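Local coordinates for transcriptional regulator, IclR family (Alicyclobacillus acidocaldarius subsp. acidocaldarius, PDB 5TJJ), which probably binds DNA as a transcription factor of the IclR family, through an N-terminal helix-turn-helix domain, at residues 13-21 and 34-44; 46-57 and 67-76. One frame throughout, in Å; residues are numbered along the deposited sequence.

Contact 1. Residues 13-21 and 34-44; sequences LAARVLKLL and IAERLGVNKTT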
loop_
_atom_site.group_PDB
_atom_site.type_symbol
_atom_site.label_atom_id
_atom_site.label_comp_id
_atom_site.label_asym_id
_atom_site.label_seq_id
_atom_site.Cartn_x
_atom_site.Cartn_y
_atom_site.Cartn_z
ATOM N N LEU A 13 -12.585 -13.618 -6.604
ATOM C CA LEU A 13 -13.625 -12.612 -6.891
ATOM C C LEU A 13 -13.504 -11.447 -5.903
ATOM O O LEU A 13 -13.648 -10.293 -6.275
ATOM C CB LEU A 13 -15.027 -13.247 -6.837
ATOM C CG LEU A 13 -16.237 -12.312 -7.025
ATOM C CD1 LEU A 13 -16.251 -11.718 -8.420
ATOM C CD2 LEU A 13 -17.545 -13.037 -6.735
ATOM N N ALA A 14 -13.243 -11.753 -4.638
ATOM C CA ALA A 14 -12.978 -10.708 -3.644
ATOM C C ALA A 14 -11.869 -9.772 -4.148
ATOM O O ALA A 14 -12.034 -8.564 -4.146
ATOM C CB ALA A 14 -12.611 -11.318 -2.297
ATOM N N ALA A 15 -10.780 -10.360 -4.639
ATOM C CA ALA A 15 -9.667 -9.594 -5.177
ATOM C C ALA A 15 -10.075 -8.745 -6.372
ATOM O O ALA A 15 -9.674 -7.587 -6.453
ATOM C CB ALA A 15 -8.533 -10.515 -5.563
ATOM N N ARG A 16 -10.857 -9.312 -7.294
ATOM C CA ARG A 16 -11.335 -8.559 -8.465
ATOM C C ARG A 16 -12.244 -7.386 -8.044
ATOM O O ARG A 16 -12.187 -6.304 -8.619
ATOM C CB ARG A 16 -12.088 -9.463 -9.464
ATOM C CG ARG A 16 -11.230 -10.426 -10.272
ATOM C CD ARG A 16 -12.119 -11.288 -11.176
ATOM N NE ARG A 16 -12.571 -10.546 -12.362
ATOM C CZ ARG A 16 -13.684 -10.773 -13.079
ATOM N NH1 ARG A 16 -14.523 -11.735 -12.747
ATOM N NH2 ARG A 16 -13.964 -10.018 -14.137
ATOM N N VAL A 17 -13.093 -7.619 -7.046
ATOM C CA VAL A 17 -13.967 -6.590 -6.510
ATOM C C VAL A 17 -13.131 -5.431 -5.976
ATOM O O VAL A 17 -13.406 -4.275 -6.298
ATOM C CB VAL A 17 -14.898 -7.182 -5.435
ATOM C CG1 VAL A 17 -15.527 -6.103 -4.551
ATOM C CG2 VAL A 17 -15.981 -8.006 -6.112
ATOM N N LEU A 18 -12.094 -5.744 -5.201
ATOM C CA LEU A 18 -11.287 -4.700 -4.599
ATOM C C LEU A 18 -10.454 -3.958 -5.621
ATOM O O LEU A 18 -10.284 -2.734 -5.522
ATOM C CB LEU A 18 -10.406 -5.260 -3.500
ATOM C CG LEU A 18 -11.173 -5.843 -2.311
ATOM C CD1 LEU A 18 -10.213 -6.589 -1.395
ATOM C CD2 LEU A 18 -11.893 -4.745 -1.543
ATOM N N LYS A 19 -9.952 -4.678 -6.609
ATOM C CA LYS A 19 -9.239 -4.030 -7.712
ATOM C C LYS A 19 -10.127 -3.081 -8.488
ATOM O O LYS A 19 -9.668 -2.038 -8.888
ATOM C CB LYS A 19 -8.591 -5.045 -8.649
ATOM C CG LYS A 19 -7.419 -5.727 -7.978
ATOM C CD LYS A 19 -6.841 -6.909 -8.745
ATOM C CE LYS A 19 -5.921 -7.676 -7.807
ATOM N NZ LYS A 19 -5.071 -8.675 -8.501
ATOM N N LEU A 20 -11.397 -3.430 -8.667
ATOM C CA LEU A 20 -12.351 -2.569 -9.368
ATOM C C LEU A 20 -12.672 -1.308 -8.580
ATOM O O LEU A 20 -12.675 -0.210 -9.143
ATOM C CB LEU A 20 -13.652 -3.318 -9.663
ATOM C CG LEU A 20 -14.699 -2.496 -10.410
ATOM C CD1 LEU A 20 -14.266 -2.247 -11.848
ATOM C CD2 LEU A 20 -16.044 -3.199 -10.393
ATOM N N LEU A 21 -12.941 -1.464 -7.289
ATOM C CA LEU A 21 -13.259 -0.311 -6.434
ATOM C C LEU A 21 -12.113 0.679 -6.219
ATOM O O LEU A 21 -12.325 1.750 -5.675
ATOM C CB LEU A 21 -13.820 -0.783 -5.090
ATOM C CG LEU A 21 -15.179 -1.510 -5.214
ATOM C CD1 LEU A 21 -15.619 -2.004 -3.852
ATOM C CD2 LEU A 21 -16.254 -0.613 -5.836
ATOM N N ILE A 34 -21.202 -3.109 -10.191
ATOM C CA ILE A 34 -20.132 -4.073 -9.899
ATOM C C ILE A 34 -20.334 -5.413 -10.626
ATOM O O ILE A 34 -19.422 -5.901 -11.325
ATOM C CB ILE A 34 -19.961 -4.327 -8.390
ATOM C CG1 ILE A 34 -19.441 -3.058 -7.714
ATOM C CG2 ILE A 34 -18.965 -5.468 -8.144
ATOM C CD1 ILE A 34 -19.521 -3.064 -6.202
ATOM N N ALA A 35 -21.504 -6.011 -10.428
ATOM C CA ALA A 35 -21.809 -7.313 -11.026
ATOM C C ALA A 35 -21.780 -7.281 -12.563
ATOM O O ALA A 35 -21.224 -8.178 -13.196
ATOM C CB ALA A 35 -23.144 -7.813 -10.521
ATOM N N GLU A 36 -22.336 -6.236 -13.155
ATOM C CA GLU A 36 -22.287 -6.093 -14.598
ATOM C C GLU A 36 -20.852 -5.891 -15.104
ATOM O O GLU A 36 -20.469 -6.523 -16.083
ATOM C CB GLU A 36 -23.257 -5.004 -15.103
ATOM C CG GLU A 36 -24.708 -5.505 -15.210
ATOM C CD GLU A 36 -25.740 -4.392 -15.394
ATOM O OE1 GLU A 36 -25.455 -3.213 -15.070
ATOM O OE2 GLU A 36 -26.862 -4.696 -15.856
ATOM N N ARG A 37 -20.054 -5.064 -14.429
ATOM C CA ARG A 37 -18.687 -4.783 -14.875
ATOM C C ARG A 37 -17.769 -6.006 -14.781
ATOM O O ARG A 37 -16.906 -6.201 -15.636
ATOM C CB ARG A 37 -18.083 -3.620 -14.078
ATOM C CG ARG A 37 -16.717 -3.151 -14.564
ATOM C CD ARG A 37 -16.757 -2.704 -16.023
ATOM N NE ARG A 37 -15.646 -1.802 -16.306
ATOM C CZ ARG A 37 -14.448 -2.162 -16.766
ATOM N NH1 ARG A 37 -14.182 -3.429 -17.077
ATOM N NH2 ARG A 37 -13.518 -1.222 -16.950
ATOM N N LEU A 38 -17.942 -6.812 -13.740
ATOM C CA LEU A 38 -17.172 -8.039 -13.595
ATOM C C LEU A 38 -17.727 -9.206 -14.421
ATOM O O LEU A 38 -17.014 -10.179 -14.651
ATOM C CB LEU A 38 -17.086 -8.451 -12.121
ATOM C CG LEU A 38 -16.501 -7.426 -11.177
ATOM C CD1 LEU A 38 -16.524 -7.933 -9.747
ATOM C CD2 LEU A 38 -15.087 -7.056 -11.613
ATOM N N GLY A 39 -18.988 -9.125 -14.842
ATOM C CA GLY A 39 -19.639 -10.231 -15.538
ATOM C C GLY A 39 -19.908 -11.419 -14.623
ATOM O O GLY A 39 -19.779 -12.573 -15.046
ATOM N N VAL A 40 -20.289 -11.132 -13.378
ATOM C CA VAL A 40 -20.620 -12.151 -12.398
ATOM C C VAL A 40 -22.064 -11.964 -11.956
ATOM O O VAL A 40 -22.604 -10.860 -11.977
ATOM C CB VAL A 40 -19.658 -12.087 -11.197
ATOM C CG1 VAL A 40 -20.101 -13.006 -10.043
ATOM C CG2 VAL A 40 -18.255 -12.460 -11.676
ATOM N N ASN A 41 -22.695 -13.075 -11.607
ATOM C CA ASN A 41 -24.036 -13.086 -11.051
ATOM C C ASN A 41 -24.124 -12.180 -9.797
ATOM O O ASN A 41 -23.285 -12.289 -8.900
ATOM C CB ASN A 41 -24.384 -14.545 -10.745
ATOM C CG ASN A 41 -25.493 -14.685 -9.759
ATOM O OD1 ASN A 41 -25.277 -14.559 -8.553
ATOM N ND2 ASN A 41 -26.690 -14.954 -10.253
ATOM N N LYS A 42 -25.137 -11.304 -9.751
ATOM C CA LYS A 42 -25.297 -10.312 -8.653
ATOM C C LYS A 42 -25.363 -10.906 -7.244
ATOM O O LYS A 42 -24.832 -10.322 -6.316
ATOM C CB LYS A 42 -26.542 -9.433 -8.858
ATOM C CG LYS A 42 -26.316 -8.278 -9.807
ATOM C CD LYS A 42 -27.620 -7.618 -10.246
ATOM C CE LYS A 42 -28.094 -6.602 -9.218
ATOM N NZ LYS A 42 -29.405 -5.983 -9.584
ATOM N N THR A 43 -26.049 -12.034 -7.083
ATOM C CA THR A 43 -26.102 -12.708 -5.794
ATOM C C THR A 43 -24.720 -13.142 -5.323
ATOM O O THR A 43 -24.344 -12.865 -4.206
ATOM C CB THR A 43 -27.051 -13.917 -5.848
ATOM O OG1 THR A 43 -28.364 -13.442 -6.129
ATOM C CG2 THR A 43 -27.065 -14.693 -4.520
ATOM N N THR A 44 -23.967 -13.808 -6.188
ATOM C CA THR A 44 -22.570 -14.177 -5.907
ATOM C C THR A 44 -21.787 -12.978 -5.388
ATOM O O THR A 44 -21.114 -13.075 -4.364
ATOM C CB THR A 44 -21.902 -14.780 -7.172
ATOM O OG1 THR A 44 -22.734 -15.826 -7.679
ATOM C CG2 THR A 44 -20.553 -15.360 -6.869
#

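Contact 2. Residues 46-57 and 67-76; sequences LRVLRTLEREDF and YSLGPYLIPL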
loop_
_atom_site.group_PDB
_atom_site.type_symbol
_atom_site.label_atom_id
_atom_site.label_comp_id
_atom_site.label_asym_id
_atom_site.label_seq_id
_atom_site.Cartn_x
_atom_site.Cartn_y
_atom_site.Cartn_z
ATOM N N LEU A 46 -23.011 -10.177 -3.984
ATOM C CA LEU A 46 -23.521 -9.644 -2.734
ATOM C C LEU A 46 -22.845 -10.353 -1.568
ATOM O O LEU A 46 -22.324 -9.699 -0.670
ATOM C CB LEU A 46 -25.063 -9.747 -2.634
ATOM C CG LEU A 46 -25.690 -8.931 -1.489
ATOM C CD1 LEU A 46 -25.186 -7.473 -1.486
ATOM C CD2 LEU A 46 -27.212 -8.974 -1.480
ATOM N N ARG A 47 -22.818 -11.679 -1.623
ATOM C CA ARG A 47 -22.259 -12.461 -0.534
ATOM C C ARG A 47 -20.789 -12.096 -0.225
ATOM O O ARG A 47 -20.396 -11.988 0.946
ATOM C CB ARG A 47 -22.331 -13.952 -0.844
ATOM C CG ARG A 47 -23.708 -14.567 -0.928
ATOM C CD ARG A 47 -23.564 -16.082 -1.051
ATOM N NE ARG A 47 -24.614 -16.704 -1.886
ATOM C CZ ARG A 47 -24.462 -17.179 -3.136
ATOM N NH1 ARG A 47 -23.287 -17.107 -3.789
ATOM N NH2 ARG A 47 -25.512 -17.729 -3.743
ATOM N N VAL A 48 -20.004 -11.904 -1.276
ATOM C CA VAL A 48 -18.599 -11.542 -1.147
ATOM C C VAL A 48 -18.443 -10.136 -0.590
ATOM O O VAL A 48 -17.711 -9.918 0.384
ATOM C CB VAL A 48 -17.912 -11.668 -2.519
ATOM C CG1 VAL A 48 -16.551 -10.979 -2.555
ATOM C CG2 VAL A 48 -17.812 -13.146 -2.899
ATOM N N LEU A 49 -19.144 -9.188 -1.217
ATOM C CA LEU A 49 -19.207 -7.800 -0.736
ATOM C C LEU A 49 -19.585 -7.678 0.731
ATOM O O LEU A 49 -18.909 -7.002 1.488
ATOM C CB LEU A 49 -20.192 -6.978 -1.570
ATOM C CG LEU A 49 -19.666 -6.525 -2.940
ATOM C CD1 LEU A 49 -20.804 -6.085 -3.846
ATOM C CD2 LEU A 49 -18.671 -5.398 -2.777
ATOM N N ARG A 50 -20.671 -8.318 1.131
ATOM C CA ARG A 50 -21.092 -8.247 2.523
ATOM C C ARG A 50 -20.058 -8.927 3.464
ATOM O O ARG A 50 -19.868 -8.496 4.592
ATOM C CB ARG A 50 -22.511 -8.822 2.703
ATOM C CG ARG A 50 -23.636 -7.826 2.372
ATOM C CD ARG A 50 -25.016 -8.504 2.383
ATOM N NE ARG A 50 -26.174 -7.665 2.784
ATOM C CZ ARG A 50 -26.934 -7.815 3.887
ATOM N NH1 ARG A 50 -26.679 -8.770 4.786
ATOM N NH2 ARG A 50 -27.961 -6.988 4.103
ATOM N N THR A 51 -19.384 -9.972 2.989
ATOM C CA THR A 51 -18.341 -10.637 3.775
ATOM C C THR A 51 -17.148 -9.697 3.953
ATOM O O THR A 51 -16.648 -9.543 5.075
ATOM C CB THR A 51 -17.909 -11.958 3.116
ATOM O OG1 THR A 51 -19.068 -12.757 2.914
ATOM C CG2 THR A 51 -16.944 -12.729 3.978
ATOM N N LEU A 52 -16.739 -9.044 2.865
ATOM C CA LEU A 52 -15.685 -8.021 2.908
ATOM C C LEU A 52 -16.043 -6.842 3.817
ATOM O O LEU A 52 -15.200 -6.349 4.560
ATOM C CB LEU A 52 -15.349 -7.504 1.488
ATOM C CG LEU A 52 -14.742 -8.487 0.470
ATOM C CD1 LEU A 52 -14.613 -7.862 -0.905
ATOM C CD2 LEU A 52 -13.395 -9.010 0.901
ATOM N N GLU A 53 -17.294 -6.402 3.753
ATOM C CA GLU A 53 -17.797 -5.320 4.600
ATOM C C GLU A 53 -17.727 -5.654 6.090
ATOM O O GLU A 53 -17.447 -4.788 6.915
ATOM C CB GLU A 53 -19.246 -4.973 4.227
ATOM C CG GLU A 53 -19.659 -3.569 4.643
ATOM C CD GLU A 53 -21.156 -3.417 4.910
ATOM O OE1 GLU A 53 -21.492 -2.932 6.015
ATOM O OE2 GLU A 53 -21.991 -3.759 4.021
ATOM N N ARG A 54 -17.959 -6.918 6.419
ATOM C CA ARG A 54 -17.959 -7.376 7.800
ATOM C C ARG A 54 -16.533 -7.257 8.387
ATOM O O ARG A 54 -16.361 -6.892 9.549
ATOM C CB ARG A 54 -18.557 -8.800 7.877
ATOM C CG ARG A 54 -18.997 -9.271 9.245
ATOM C CD ARG A 54 -17.911 -10.117 9.924
ATOM N NE ARG A 54 -18.255 -10.603 11.279
ATOM C CZ ARG A 54 -18.234 -9.874 12.399
ATOM N NH1 ARG A 54 -17.913 -8.574 12.365
ATOM N NH2 ARG A 54 -18.553 -10.449 13.569
ATOM N N GLU A 55 -15.522 -7.499 7.560
ATOM C CA GLU A 55 -14.123 -7.387 7.965
ATOM C C GLU A 55 -13.548 -5.977 7.754
ATOM O O GLU A 55 -12.364 -5.779 8.017
ATOM C CB GLU A 55 -13.260 -8.416 7.205
ATOM C CG GLU A 55 -13.756 -9.875 7.228
ATOM C CD GLU A 55 -13.336 -10.690 8.469
ATOM O OE1 GLU A 55 -12.726 -10.125 9.431
ATOM O OE2 GLU A 55 -13.616 -11.929 8.475
ATOM N N ASP A 56 -14.369 -5.017 7.299
ATOM C CA ASP A 56 -13.979 -3.612 7.064
ATOM C C ASP A 56 -12.986 -3.428 5.865
ATOM O O ASP A 56 -12.280 -2.410 5.775
ATOM C CB ASP A 56 -13.458 -2.951 8.359
ATOM C CG ASP A 56 -14.531 -2.901 9.508
ATOM O OD1 ASP A 56 -15.389 -2.001 9.435
ATOM O OD2 ASP A 56 -14.520 -3.727 10.488
ATOM N N PHE A 57 -12.944 -4.404 4.948
ATOM C CA PHE A 57 -12.187 -4.296 3.704
ATOM C C PHE A 57 -12.986 -3.549 2.616
ATOM O O PHE A 57 -12.407 -3.048 1.642
ATOM C CB PHE A 57 -11.821 -5.681 3.169
ATOM C CG PHE A 57 -10.676 -6.369 3.894
ATOM C CD1 PHE A 57 -10.316 -6.062 5.201
ATOM C CD2 PHE A 57 -10.007 -7.415 3.269
ATOM C CE1 PHE A 57 -9.281 -6.758 5.841
ATOM C CE2 PHE A 57 -8.973 -8.110 3.909
ATOM C CZ PHE A 57 -8.603 -7.779 5.194
ATOM N N TYR A 67 -20.843 0.863 -2.731
ATOM C CA TYR A 67 -19.738 0.231 -2.040
ATOM C C TYR A 67 -18.433 0.916 -2.437
ATOM O O TYR A 67 -18.297 1.457 -3.546
ATOM C CB TYR A 67 -19.650 -1.267 -2.402
ATOM C CG TYR A 67 -20.855 -2.103 -1.990
ATOM C CD1 TYR A 67 -20.898 -2.745 -0.749
ATOM C CD2 TYR A 67 -21.953 -2.255 -2.837
ATOM C CE1 TYR A 67 -21.999 -3.524 -0.374
ATOM C CE2 TYR A 67 -23.056 -3.012 -2.459
ATOM C CZ TYR A 67 -23.077 -3.653 -1.229
ATOM O OH TYR A 67 -24.184 -4.402 -0.855
ATOM N N SER A 68 -17.461 0.854 -1.536
ATOM C CA SER A 68 -16.176 1.477 -1.751
ATOM C C SER A 68 -15.131 0.754 -0.956
ATOM O O SER A 68 -15.467 -0.034 -0.055
ATOM C CB SER A 68 -16.221 2.932 -1.305
ATOM O OG SER A 68 -16.736 3.009 0.012
ATOM N N LEU A 69 -13.871 1.019 -1.304
ATOM C CA LEU A 69 -12.749 0.478 -0.534
ATOM C C LEU A 69 -12.860 0.831 0.943
ATOM O O LEU A 69 -12.993 1.992 1.290
ATOM C CB LEU A 69 -11.417 0.977 -1.073
ATOM C CG LEU A 69 -11.021 0.451 -2.459
ATOM C CD1 LEU A 69 -9.617 0.897 -2.823
ATOM C CD2 LEU A 69 -11.112 -1.069 -2.538
ATOM N N GLY A 70 -12.802 -0.187 1.802
ATOM C CA GLY A 70 -12.908 0.004 3.246
ATOM C C GLY A 70 -11.592 0.403 3.910
ATOM O O GLY A 70 -10.524 0.227 3.319
ATOM N N PRO A 71 -11.657 0.887 5.160
ATOM C CA PRO A 71 -10.478 1.455 5.813
ATOM C C PRO A 71 -9.387 0.483 6.290
ATOM O O PRO A 71 -8.269 0.920 6.520
ATOM C CB PRO A 71 -11.070 2.218 7.001
ATOM C CG PRO A 71 -12.351 1.497 7.336
ATOM C CD PRO A 71 -12.846 0.921 6.034
ATOM N N TYR A 72 -9.687 -0.795 6.429
ATOM C CA TYR A 72 -8.682 -1.767 6.863
ATOM C C TYR A 72 -7.558 -1.919 5.830
ATOM O O TYR A 72 -6.413 -2.224 6.180
ATOM C CB TYR A 72 -9.309 -3.156 7.161
ATOM C CG TYR A 72 -8.675 -3.849 8.328
ATOM C CD1 TYR A 72 -7.346 -4.280 8.273
ATOM C CD2 TYR A 72 -9.381 -4.044 9.508
ATOM C CE1 TYR A 72 -6.745 -4.895 9.361
ATOM C CE2 TYR A 72 -8.794 -4.663 10.604
ATOM C CZ TYR A 72 -7.478 -5.090 10.522
ATOM O OH TYR A 72 -6.888 -5.695 11.602
ATOM N N LEU A 73 -7.858 -1.663 4.562
ATOM C CA LEU A 73 -6.831 -1.724 3.515
ATOM C C LEU A 73 -5.710 -0.669 3.693
ATOM O O LEU A 73 -4.599 -0.844 3.203
ATOM C CB LEU A 73 -7.493 -1.603 2.135
ATOM C CG LEU A 73 -8.580 -2.665 1.868
ATOM C CD1 LEU A 73 -9.325 -2.381 0.581
ATOM C CD2 LEU A 73 -7.988 -4.064 1.873
ATOM N N ILE A 74 -5.969 0.405 4.425
ATOM C CA ILE A 74 -4.952 1.444 4.595
ATOM C C ILE A 74 -3.756 0.968 5.462
ATOM O O ILE A 74 -2.596 1.138 5.051
ATOM C CB ILE A 74 -5.568 2.766 5.080
ATOM C CG1 ILE A 74 -6.552 3.291 4.036
ATOM C CG2 ILE A 74 -4.498 3.822 5.325
ATOM C CD1 ILE A 74 -7.582 4.284 4.572
ATOM N N PRO A 75 -4.023 0.388 6.649
ATOM C CA PRO A 75 -2.893 -0.112 7.430
ATOM C C PRO A 75 -2.294 -1.378 6.865
ATOM O O PRO A 75 -1.125 -1.569 7.012
ATOM C CB PRO A 75 -3.476 -0.317 8.838
ATOM C CG PRO A 75 -4.942 -0.471 8.607
ATOM C CD PRO A 75 -5.251 0.430 7.468
ATOM N N LEU A 76 -3.057 -2.209 6.189
ATOM C CA LEU A 76 -2.462 -3.327 5.418
ATOM C C LEU A 76 -1.452 -2.892 4.401
ATOM O O LEU A 76 -0.389 -3.494 4.299
ATOM C CB LEU A 76 -3.527 -4.120 4.669
ATOM C CG LEU A 76 -4.464 -4.943 5.529
ATOM C CD1 LEU A 76 -5.281 -5.808 4.599
ATOM C CD2 LEU A 76 -3.713 -5.785 6.536
HETATM O O HOH W 1 -24.604 -4.338 2.395
#

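Contact 1. Residues 13-21 and 34-44
The backbone oxygen of Leu38, at the end of helix 31-38, accepts a hydrogen bond from Arg16: NH2 lies 3.1 Å from Leu38 O, with an N-H...O angle of 145°. The donor stands in the carbonyl plane on a lone pair, though the oxygen is tilted from the guanidinium plane. Leu38 also lends its side chain to the same arginine, CB and CD2 lying over one guanidinium face. It is a knob in a hole formed by Leu13, Arg16, Val17 and Leu20. Its CD1 meets Val17 CG2 at 3.7 Å, the two side chains crossing at about a right angle. Leu13 holds CG opposite its own backbone N (chi1 176°), which carries the branch toward 34-44; the fork at CG then sends CD1 tip to tip against Val40 CG2 at 3.9 Å and CD2 to 3.8 Å from Thr44 CG2. An alanine in place of Leu13 would probably open a gap beside Leu38 and leave Val40 and Thr44 without the methyls that meet them. At the other end, Ile34 CD1 meets Leu21 CD2 at 4.1 Å, again nearly at right angles, and Leu20 CD1 rests 3.8 Å from Arg37 CG, while the Arg37 head group turns to Tyr26. Gly39 takes positive phi as the C-prime residue of a Schellman motif, and Asn41 then caps helix 42-54. Its OD1 takes a nearly straight bond from Thr44 N, 2.8 Å away, and a second from Thr44 OG1, above the carbonyl plane. The axes of 13-21 and 34-38 lie at 105°, and 39-41 form the turn of the helix-turn-helix. Leucine, isoleucine and valine methyls thus fill the interior, and the arginine ties the margin of that apolar core to the helix end.

Contact 2. Residues 46-57 and 67-76
Phe57 and Tyr72 meet in the closely packed, buried part of the contact: Phe57 CD1 comes within 3.6 Å of Tyr72 CB, and the two rings lie obliquely, their planes at 48°. Leu73 reaches the phenylalanine from another direction, CD2 over one face toward the rim, and Leu76 CD1 touches Phe57 CZ at 3.9 Å. The backbone draws these groups together. Gly70 N donates to Phe57 O at 2.9 Å, approaching from well above the carbonyl plane, and Tyr72 N donates to Asp56 O at 3.1 Å. At Gly70 the backbone passes so close to Asp56 O and Phe57 C that the absence of a side chain is consistent with the fit. Asp56 itself, with positive phi, closes helix 42-54 in a Schellman motif and sends the chain into strand 58-61. That strand pairs antiparallel with 66-69, the hairpin of a winged helix-turn-helix, and Gly70 to Leu73 form a type I turn leading from the wing into helix 73-83. Tyr67, on the returning strand, lays its ring against the helix. Leu49 CD1 sits over the middle of one face, 4.1 Å from the ring centroid and only 11° off the normal, a CH-pi contact. Toward the hydroxyl, water enters the contact. It donates to Glu53 OE2 at 3.1 Å and lies 3.3 Å from Tyr67 OH, in a longer hydrogen bond, so these two polar ends are joined by solvent and not directly. Leu46, with CG trans to its backbone N (chi1 -167°), still comes close at this edge, CD1 lying 3.3 Å from Tyr67 OH. Around the Tyr72 hydroxyl, by contrast, protein takes over: Gln138 of the second subunit hydrogen-bonds to it, and Lys19 of that subunit makes a cation-pi contact with the ring.

Both contacts use helix 42-54, contact 1 at its N-terminal end and contact 2 along its remaining length, and their centres lie about 13 Å apart. They merge where Val17 CG1 packs 3.7 Å from Leu49 CD2, so one apolar core serves both. Contact 1 is only partly buried: aliphatic inside, with arginines at its margin, it joins helices to one another. Contact 2 is buried and richer in aromatic rings and backbone bonds, as suits the passage from helix to strand and on into helix 73-83. Each also reaches the second subunit: between the two chains, Lys19 of one subunit pairs in a salt bridge with Glu55 of the other.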